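Local structure of xyloglucan-specific endo-beta-1,4-glucanase GH12 (Aspergillus niveus, 4NPR) at residues A[160-165]-A[182-187]; A[139-144]-A[167-172]; A[43-48]-A[74-79]. The protein probably hydrolyses internal beta-1,4-glucosidic linkages of xyloglucan with retention of the anomeric configuration, as a family 12 glycoside hydrolase. All coordinates share one frame; numbering follows the deposited sequence.

Contact 1: residues A[160-165]-A[182-187]; sequences ATPTVA and YSFVAQ
Phe184 and Val164 meet because of how each is turned about its first torsion. In Phe184 the ring lies anti to the carbonyl carbon and beside the backbone N (chi1 -67°), which carries its CE2 corner toward the edge of the sheet. In Val164, CG2 is anti to the carbonyl carbon and beside the backbone N, and it is this branch that faces the ring. Val164 CG2 stands 4.2 Å from Phe184 CE2, and the two side chains cross at about a right angle. Pro162 adds a second apolar group at the same corner, its CG lying 4.3 Å from Phe184 CE2. Both carbons approach the ring at a slant.

The contact spans one strand of the jelly roll's larger sheet. Strand 163-164 forms its outer margin, strand 179-186 lies two places in, and strand 167-176 runs between them. Helix 198-207 covers this face, with Phe200 set edge-to-face against Phe184 and also touching Val164. Phenylalanine suits the span because its ring carries carbon far enough over the intervening strand to meet side chains from the sheet's edge. Beta-branched valine fits an extended backbone, and the proline presents only carbon from its ring.

Thr161 CG2 comes within 4.4 Å of Gln187 NE2, which hydrogen-bonds Asn170 on the middle strand. Both residues suit an exposed place, pairing polar groups with some carbon. The contact is therefore oily beneath the helix and looser at its exposed end: dispersion and water exclusion hold the segments together directly, while backbone bonding runs through the strand between them.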
loop_
_atom_site.group_PDB
_atom_site.type_symbol
_atom_site.label_atom_id
_atom_site.label_comp_id
_atom_site.label_asym_id
_atom_site.label_seq_id
_atom_site.Cartn_x
_atom_site.Cartn_y
_atom_site.Cartn_z
ATOM N N ALA A 160 -9.435 16.392 6.238
ATOM C CA ALA A 160 -9.136 17.341 5.177
ATOM C C ALA A 160 -9.349 16.670 3.833
ATOM O O ALA A 160 -9.387 15.466 3.736
ATOM C CB ALA A 160 -7.699 17.831 5.304
ATOM N N THR A 161 -9.432 17.475 2.793
ATOM C CA THR A 161 -9.650 16.980 1.451
ATOM C C THR A 161 -8.647 17.592 0.470
ATOM O O THR A 161 -9.024 18.160 -0.534
ATOM C CB THR A 161 -11.109 17.283 1.027
ATOM O OG1 THR A 161 -11.367 18.693 1.142
ATOM C CG2 THR A 161 -12.136 16.495 1.934
ATOM N N PRO A 162 -7.345 17.428 0.737
ATOM C CA PRO A 162 -6.313 18.030 -0.118
ATOM C C PRO A 162 -6.132 17.369 -1.481
ATOM O O PRO A 162 -6.478 16.220 -1.672
ATOM C CB PRO A 162 -5.056 17.797 0.691
ATOM C CG PRO A 162 -5.299 16.422 1.278
ATOM C CD PRO A 162 -6.753 16.433 1.665
ATOM N N THR A 163 -5.570 18.129 -2.414
ATOM C CA THR A 163 -5.218 17.647 -3.741
ATOM C C THR A 163 -3.682 17.490 -3.716
ATOM O O THR A 163 -2.976 18.418 -3.423
ATOM C CB THR A 163 -5.686 18.673 -4.821
ATOM O OG1 THR A 163 -7.119 18.651 -4.939
ATOM C CG2 THR A 163 -5.069 18.384 -6.177
ATOM N N VAL A 164 -3.179 16.311 -3.989
ATOM C CA VAL A 164 -1.769 16.016 -3.918
ATOM C C VAL A 164 -1.465 15.144 -5.117
ATOM O O VAL A 164 -2.252 14.224 -5.457
ATOM C CB VAL A 164 -1.434 15.160 -2.680
ATOM C CG1 VAL A 164 0.070 14.917 -2.588
ATOM C CG2 VAL A 164 -2.011 15.783 -1.411
ATOM N N ALA A 165 -0.336 15.440 -5.751
ATOM C CA ALA A 165 0.129 14.770 -6.970
ATOM C C ALA A 165 -0.965 14.660 -8.040
ATOM O O ALA A 165 -1.095 13.638 -8.720
ATOM C CB ALA A 165 0.763 13.414 -6.625
ATOM N N TYR A 182 -1.875 8.103 8.738
ATOM C CA TYR A 182 -2.508 9.003 7.787
ATOM C C TYR A 182 -2.844 8.231 6.532
ATOM O O TYR A 182 -1.979 7.579 5.982
ATOM C CB TYR A 182 -1.564 10.094 7.390
ATOM C CG TYR A 182 -1.335 11.155 8.458
ATOM C CD1 TYR A 182 -2.313 12.130 8.731
ATOM C CD2 TYR A 182 -0.146 11.209 9.159
ATOM C CE1 TYR A 182 -2.129 13.076 9.725
ATOM C CE2 TYR A 182 0.065 12.186 10.127
ATOM C CZ TYR A 182 -0.933 13.096 10.413
ATOM O OH TYR A 182 -0.708 14.025 11.377
ATOM N N SER A 183 -4.107 8.323 6.080
ATOM C CA SER A 183 -4.568 7.650 4.870
ATOM C C SER A 183 -5.185 8.616 3.871
ATOM O O SER A 183 -6.167 9.276 4.175
ATOM C CB SER A 183 -5.587 6.568 5.205
ATOM O OG SER A 183 -4.966 5.486 5.849
ATOM N N PHE A 184 -4.580 8.672 2.677
ATOM C CA PHE A 184 -5.057 9.505 1.599
ATOM C C PHE A 184 -5.892 8.578 0.748
ATOM O O PHE A 184 -5.393 7.602 0.217
ATOM C CB PHE A 184 -3.896 10.060 0.773
ATOM C CG PHE A 184 -3.034 11.036 1.517
ATOM C CD1 PHE A 184 -2.096 10.600 2.421
ATOM C CD2 PHE A 184 -3.147 12.397 1.287
ATOM C CE1 PHE A 184 -1.310 11.500 3.101
ATOM C CE2 PHE A 184 -2.363 13.304 1.957
ATOM C CZ PHE A 184 -1.447 12.850 2.866
ATOM N N VAL A 185 -7.170 8.862 0.641
ATOM C CA VAL A 185 -8.063 7.999 -0.086
ATOM C C VAL A 185 -8.611 8.767 -1.273
ATOM O O VAL A 185 -9.344 9.779 -1.098
ATOM C CB VAL A 185 -9.230 7.550 0.796
ATOM C CG1 VAL A 185 -10.185 6.684 -0.033
ATOM C CG2 VAL A 185 -8.722 6.803 2.042
ATOM N N ALA A 186 -8.240 8.324 -2.474
ATOM C CA ALA A 186 -8.614 9.066 -3.667
ATOM C C ALA A 186 -10.130 9.066 -3.839
ATOM O O ALA A 186 -10.784 8.044 -3.619
ATOM C CB ALA A 186 -7.938 8.494 -4.885
ATOM N N GLN A 187 -10.686 10.220 -4.173
ATOM C CA GLN A 187 -12.133 10.367 -4.386
ATOM C C GLN A 187 -12.685 9.594 -5.610
ATOM O O GLN A 187 -13.841 9.199 -5.599
ATOM C CB GLN A 187 -12.490 11.861 -4.493
ATOM C CG GLN A 187 -12.190 12.581 -3.202
ATOM C CD GLN A 187 -12.719 14.008 -3.106
ATOM O OE1 GLN A 187 -12.914 14.735 -4.094
ATOM N NE2 GLN A 187 -12.909 14.430 -1.873
#

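Contact 2: residues A[139-144]-A[167-172]; sequences IMVWLG and IKFNLY
Ile167 meets Leu143 where the second segment begins: Ile167 CD1 approaches Leu143 CD2 to 4.4 Å, methyl against methyl. Leucine reaches this partner with its end, since its CB does not point straight at the strand. Ile167 does a second job with its other branch, CG2 lying over one face of the Phe169 ring, 3.6 Å above the plane and offset toward the rim.

Two residues on, Phe169 takes part in two of the three meetings, with Val141 and Trp142. Its ring is anti to the carbonyl carbon (chi1 -77°), and the far end swings across strand 179-186 to reach strand 137-146. Val141 CG1, anti to its backbone N and beside the carbonyl carbon, is the methyl that meets the ring, 3.8 Å from Phe169 CZ, with the two side chains at about a right angle. At the ring's edge, near its plane, Trp142 O lies 4.1 Å from Phe169 CE1. Phe200 of helix 198-207 meets the phenylalanine as well and also touches Val141, so the helix closes over the pair. Farther along, Asn170 turns to the other face of the sheet.

On strand 137-146, Trp142 NE1 makes a weak hydrogen bond to Met140 SD (3.7 Å). Leu143 and Gly144 form a classic beta bulge against strand 117-128, at the corner where the chain changes direction. Compact valine and flat phenylalanine suit burial beneath Phe200; the flexible ends of Leu143 and Ile167 meet nearer the partly exposed start of strand 167-176. The association is essentially hydrophobic, with the carbonyl at the ring's edge adding at most a faint electrostatic attraction to the aromatic C-H.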
loop_
_atom_site.group_PDB
_atom_site.type_symbol
_atom_site.label_atom_id
_atom_site.label_comp_id
_atom_site.label_asym_id
_atom_site.label_seq_id
_atom_site.Cartn_x
_atom_site.Cartn_y
_atom_site.Cartn_z
ATOM N N ILE A 139 1.881 6.136 6.357
ATOM C CA ILE A 139 1.176 6.894 5.342
ATOM C C ILE A 139 0.681 5.980 4.220
ATOM O O ILE A 139 1.444 5.249 3.582
ATOM C CB ILE A 139 2.081 7.961 4.768
ATOM C CG1 ILE A 139 2.366 9.014 5.827
ATOM C CG2 ILE A 139 1.422 8.641 3.580
ATOM C CD1 ILE A 139 3.537 8.689 6.703
ATOM N N MET A 140 -0.612 6.010 3.984
ATOM C CA MET A 140 -1.181 5.194 2.947
ATOM C C MET A 140 -1.732 6.102 1.866
ATOM O O MET A 140 -2.245 7.186 2.133
ATOM C CB MET A 140 -2.305 4.308 3.470
ATOM C CG MET A 140 -2.023 3.566 4.757
ATOM S SD MET A 140 -3.082 2.085 4.915
ATOM C CE MET A 140 -2.491 0.922 3.680
ATOM N N VAL A 141 -1.657 5.617 0.639
ATOM C CA VAL A 141 -2.236 6.314 -0.472
ATOM C C VAL A 141 -3.052 5.314 -1.225
ATOM O O VAL A 141 -2.515 4.403 -1.851
ATOM C CB VAL A 141 -1.168 6.959 -1.366
ATOM C CG1 VAL A 141 -1.850 7.667 -2.510
ATOM C CG2 VAL A 141 -0.319 7.936 -0.541
ATOM N N TRP A 142 -4.362 5.481 -1.111
ATOM C CA TRP A 142 -5.323 4.571 -1.702
ATOM C C TRP A 142 -5.685 5.064 -3.106
ATOM O O TRP A 142 -6.313 6.108 -3.289
ATOM C CB TRP A 142 -6.578 4.496 -0.848
ATOM C CG TRP A 142 -6.440 3.824 0.487
ATOM C CD1 TRP A 142 -5.333 3.803 1.316
ATOM C CD2 TRP A 142 -7.449 3.111 1.171
ATOM N NE1 TRP A 142 -5.597 3.085 2.452
ATOM C CE2 TRP A 142 -6.896 2.655 2.392
ATOM C CE3 TRP A 142 -8.765 2.793 0.875
ATOM C CZ2 TRP A 142 -7.631 1.884 3.302
ATOM C CZ3 TRP A 142 -9.503 2.012 1.784
ATOM C CH2 TRP A 142 -8.942 1.577 2.970
ATOM N N LEU A 143 -5.314 4.288 -4.114
ATOM C CA LEU A 143 -5.826 4.560 -5.459
ATOM C C LEU A 143 -7.184 3.930 -5.676
ATOM O O LEU A 143 -7.921 4.290 -6.626
ATOM C CB LEU A 143 -4.818 4.081 -6.494
ATOM C CG LEU A 143 -3.464 4.733 -6.311
ATOM C CD1 LEU A 143 -2.608 4.247 -7.432
ATOM C CD2 LEU A 143 -3.484 6.265 -6.268
ATOM N N GLY A 144 -7.514 2.996 -4.785
ATOM C CA GLY A 144 -8.694 2.141 -4.960
ATOM C C GLY A 144 -9.340 1.863 -3.631
ATOM O O GLY A 144 -8.669 1.423 -2.709
ATOM N N ILE A 167 -4.299 14.619 -7.714
ATOM C CA ILE A 167 -5.490 13.817 -7.389
ATOM C C ILE A 167 -6.102 14.372 -6.119
ATOM O O ILE A 167 -5.383 14.668 -5.177
ATOM C CB ILE A 167 -5.084 12.343 -7.057
ATOM C CG1 ILE A 167 -4.508 11.631 -8.277
ATOM C CG2 ILE A 167 -6.254 11.545 -6.480
ATOM C CD1 ILE A 167 -3.895 10.293 -7.935
ATOM N N LYS A 168 -7.426 14.480 -6.092
ATOM C CA LYS A 168 -8.163 14.910 -4.897
ATOM C C LYS A 168 -8.365 13.730 -3.946
ATOM O O LYS A 168 -8.804 12.660 -4.337
ATOM C CB LYS A 168 -9.492 15.507 -5.272
ATOM C CG LYS A 168 -10.030 16.576 -4.293
ATOM C CD LYS A 168 -10.687 17.743 -5.076
ATOM C CE LYS A 168 -11.872 18.399 -4.338
ATOM N NZ LYS A 168 -11.551 18.802 -2.937
ATOM N N PHE A 169 -7.993 13.950 -2.698
ATOM C CA PHE A 169 -8.004 12.940 -1.659
ATOM C C PHE A 169 -8.938 13.325 -0.524
ATOM O O PHE A 169 -9.040 14.497 -0.181
ATOM C CB PHE A 169 -6.584 12.804 -1.114
ATOM C CG PHE A 169 -5.671 12.027 -2.017
ATOM C CD1 PHE A 169 -5.774 10.650 -2.103
ATOM C CD2 PHE A 169 -4.745 12.653 -2.776
ATOM C CE1 PHE A 169 -4.960 9.926 -2.949
ATOM C CE2 PHE A 169 -3.934 11.940 -3.612
ATOM C CZ PHE A 169 -4.028 10.576 -3.692
ATOM N N ASN A 170 -9.622 12.342 0.046
ATOM C CA ASN A 170 -10.098 12.453 1.408
ATOM C C ASN A 170 -8.955 11.989 2.327
ATOM O O ASN A 170 -8.431 10.901 2.150
ATOM C CB ASN A 170 -11.269 11.554 1.657
ATOM C CG ASN A 170 -12.525 12.011 0.965
ATOM O OD1 ASN A 170 -12.768 13.180 0.741
ATOM N ND2 ASN A 170 -13.346 11.047 0.623
ATOM N N LEU A 171 -8.616 12.776 3.339
ATOM C CA LEU A 171 -7.539 12.427 4.261
ATOM C C LEU A 171 -8.071 11.998 5.625
ATOM O O LEU A 171 -8.817 12.719 6.239
ATOM C CB LEU A 171 -6.576 13.606 4.446
ATOM C CG LEU A 171 -5.438 13.321 5.464
ATOM C CD1 LEU A 171 -4.667 12.078 5.042
ATOM C CD2 LEU A 171 -4.469 14.493 5.643
ATOM N N TYR A 172 -7.575 10.863 6.111
ATOM C CA TYR A 172 -7.947 10.285 7.370
ATOM C C TYR A 172 -6.761 10.147 8.298
ATOM O O TYR A 172 -5.638 9.921 7.859
ATOM C CB TYR A 172 -8.531 8.904 7.109
ATOM C CG TYR A 172 -9.731 8.993 6.240
ATOM C CD1 TYR A 172 -10.974 9.225 6.794
ATOM C CD2 TYR A 172 -9.614 8.921 4.882
ATOM C CE1 TYR A 172 -12.097 9.364 6.014
ATOM C CE2 TYR A 172 -10.713 9.066 4.071
ATOM C CZ TYR A 172 -11.974 9.278 4.627
ATOM O OH TYR A 172 -13.107 9.444 3.783
#

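Contact 3: residues A[43-48]-A[74-79]; sequences NNLWGQ and WSWSGG
The indole of Trp76 has Leu45 CD2 at its edge, near the ring plane and 4.2 Å from CZ2, while Gln48 CG reaches CH2 at a slant. In this beta-jelly roll, Trp76 belongs to strand 67-77 of the smaller sheet, and residues 43-48 lie in the loop between strands 39-42 and 53-64. Another tryptophan, Trp74, has the backbone N of Trp76 at its own ring edge.

Gln48 CG is 4.0 Å from Trp76 CH2. This aliphatic carbon does the touching; the chain runs on extended beyond it, and the amide plane stands 82° from the indole. Leucine suits its buried place by offering a methyl to the rim of the ring. Tryptophan suits a position that needs both a broad apolar surface and one polar atom: its NE1 is satisfied by a hydrogen bond to Gln56 on strand 53-64, while Pro225 from the larger sheet also touches its side chain.

The loop gets its shape from an inverse gamma turn centred on Leu45 that overlaps a type I beta turn from Leu45 to Gln48, closed by the 3.0 Å hydrogen bond from Gln48 N to Leu45 O.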
loop_
_atom_site.group_PDB
_atom_site.type_symbol
_atom_site.label_atom_id
_atom_site.label_comp_id
_atom_site.label_asym_id
_atom_site.label_seq_id
_atom_site.Cartn_x
_atom_site.Cartn_y
_atom_site.Cartn_z
ATOM N N ASN A 43 3.298 -12.361 -0.112
ATOM C CA ASN A 43 1.914 -12.814 -0.032
ATOM C C ASN A 43 1.304 -12.237 1.275
ATOM O O ASN A 43 0.233 -11.601 1.247
ATOM C CB ASN A 43 1.894 -14.359 -0.057
ATOM C CG ASN A 43 0.587 -14.948 -0.526
ATOM O OD1 ASN A 43 -0.111 -14.406 -1.348
ATOM N ND2 ASN A 43 0.288 -16.109 -0.022
ATOM N N ASN A 44 1.994 -12.426 2.405
ATOM C CA ASN A 44 1.700 -11.676 3.642
ATOM C C ASN A 44 0.215 -11.781 4.048
ATOM O O ASN A 44 -0.516 -10.805 4.090
ATOM C CB ASN A 44 2.161 -10.223 3.449
ATOM C CG ASN A 44 1.984 -9.348 4.687
ATOM O OD1 ASN A 44 2.037 -9.804 5.803
ATOM N ND2 ASN A 44 1.791 -8.061 4.465
ATOM N N LEU A 45 -0.205 -12.995 4.363
ATOM C CA LEU A 45 -1.573 -13.264 4.751
ATOM C C LEU A 45 -1.785 -13.023 6.261
ATOM O O LEU A 45 -2.419 -13.796 6.957
ATOM C CB LEU A 45 -1.912 -14.711 4.389
ATOM C CG LEU A 45 -1.698 -15.102 2.931
ATOM C CD1 LEU A 45 -2.323 -16.454 2.617
ATOM C CD2 LEU A 45 -2.339 -14.044 2.054
ATOM N N TRP A 46 -1.257 -11.923 6.766
ATOM C CA TRP A 46 -1.233 -11.700 8.209
ATOM C C TRP A 46 -2.621 -11.824 8.875
ATOM O O TRP A 46 -2.712 -12.144 10.049
ATOM C CB TRP A 46 -0.590 -10.347 8.504
ATOM C CG TRP A 46 -1.359 -9.156 8.074
ATOM C CD1 TRP A 46 -1.189 -8.457 6.917
ATOM C CD2 TRP A 46 -2.420 -8.490 8.788
ATOM N NE1 TRP A 46 -2.076 -7.395 6.867
ATOM C CE2 TRP A 46 -2.840 -7.403 7.998
ATOM C CE3 TRP A 46 -3.047 -8.711 10.008
ATOM C CZ2 TRP A 46 -3.834 -6.531 8.397
ATOM C CZ3 TRP A 46 -4.036 -7.836 10.413
ATOM C CH2 TRP A 46 -4.419 -6.755 9.605
ATOM N N GLY A 47 -3.695 -11.616 8.114
ATOM C CA GLY A 47 -4.989 -11.514 8.684
ATOM C C GLY A 47 -5.869 -12.680 8.380
ATOM O O GLY A 47 -7.080 -12.549 8.585
ATOM N N GLN A 48 -5.293 -13.788 7.876
ATOM C CA GLN A 48 -6.004 -15.071 7.634
ATOM C C GLN A 48 -6.930 -15.473 8.729
ATOM O O GLN A 48 -7.987 -16.008 8.456
ATOM C CB GLN A 48 -5.047 -16.261 7.669
ATOM C CG GLN A 48 -4.210 -16.523 6.456
ATOM C CD GLN A 48 -3.738 -17.955 6.387
ATOM O OE1 GLN A 48 -3.265 -18.514 7.373
ATOM N NE2 GLN A 48 -3.857 -18.561 5.188
ATOM N N TRP A 74 -7.388 -14.376 -5.013
ATOM C CA TRP A 74 -7.886 -14.640 -3.691
ATOM C C TRP A 74 -9.378 -14.781 -3.602
ATOM O O TRP A 74 -10.110 -14.274 -4.432
ATOM C CB TRP A 74 -7.404 -13.549 -2.685
ATOM C CG TRP A 74 -7.791 -12.095 -2.985
ATOM C CD1 TRP A 74 -7.024 -11.158 -3.630
ATOM C CD2 TRP A 74 -9.013 -11.423 -2.629
ATOM N NE1 TRP A 74 -7.690 -9.958 -3.712
ATOM C CE2 TRP A 74 -8.917 -10.091 -3.114
ATOM C CE3 TRP A 74 -10.156 -11.805 -1.945
ATOM C CZ2 TRP A 74 -9.916 -9.149 -2.920
ATOM C CZ3 TRP A 74 -11.180 -10.855 -1.766
ATOM C CH2 TRP A 74 -11.046 -9.544 -2.258
ATOM N N SER A 75 -9.810 -15.506 -2.574
ATOM C CA SER A 75 -11.165 -15.446 -2.100
ATOM C C SER A 75 -11.081 -15.449 -0.591
ATOM O O SER A 75 -10.300 -16.210 -0.027
ATOM C CB SER A 75 -11.946 -16.681 -2.523
ATOM O OG SER A 75 -11.971 -16.809 -3.932
ATOM N N TRP A 76 -11.901 -14.602 0.041
ATOM C CA TRP A 76 -11.995 -14.473 1.500
ATOM C C TRP A 76 -13.434 -14.222 1.907
ATOM O O TRP A 76 -14.200 -13.536 1.204
ATOM C CB TRP A 76 -11.155 -13.297 2.000
ATOM C CG TRP A 76 -9.700 -13.438 1.836
ATOM C CD1 TRP A 76 -8.909 -12.692 1.065
ATOM C CD2 TRP A 76 -8.865 -14.386 2.481
ATOM N NE1 TRP A 76 -7.610 -13.111 1.159
ATOM C CE2 TRP A 76 -7.555 -14.152 2.042
ATOM C CE3 TRP A 76 -9.098 -15.408 3.388
ATOM C CZ2 TRP A 76 -6.469 -14.907 2.472
ATOM C CZ3 TRP A 76 -8.007 -16.179 3.830
ATOM C CH2 TRP A 76 -6.710 -15.920 3.365
ATOM N N SER A 77 -13.812 -14.770 3.048
ATOM C CA SER A 77 -15.088 -14.377 3.617
ATOM C C SER A 77 -15.033 -14.421 5.120
ATOM O O SER A 77 -14.051 -14.939 5.689
ATOM C CB SER A 77 -16.233 -15.178 3.068
ATOM O OG SER A 77 -16.127 -16.495 3.504
ATOM N N GLY A 78 -16.043 -13.789 5.737
ATOM C CA GLY A 78 -16.090 -13.488 7.192
ATOM C C GLY A 78 -15.194 -12.354 7.666
ATOM O O GLY A 78 -14.540 -11.648 6.871
ATOM N N GLY A 79 -15.104 -12.211 8.982
ATOM C CA GLY A 79 -14.397 -11.096 9.600
ATOM C C GLY A 79 -14.661 -9.765 8.937
ATOM O O GLY A 79 -13.738 -9.118 8.467
#

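Overall arrangement
Contacts 1 and 2 are one neighbourhood: their centres lie 4 Å apart, and their four segments supply adjacent strands of the larger sheet, in the order 137-146, 179-186, 167-176 and 163-164. Their segments alternate along the chain, and each contact reaches across a strand belonging to the other. Probable backbone hydrogen bonds join them, such as Phe184 O to Trp142 N at 2.7 Å. Together they join the sheet's margin to strands further in, on the side of helix 198-207. Contact 3 comes earlier in the chain, its centre about 27 Å from that of contact 1 and about 23 Å from that of contact 2. It packs a loop leaving strand 39-42 of the larger sheet against strand 67-77 of the smaller, linking the two sheets.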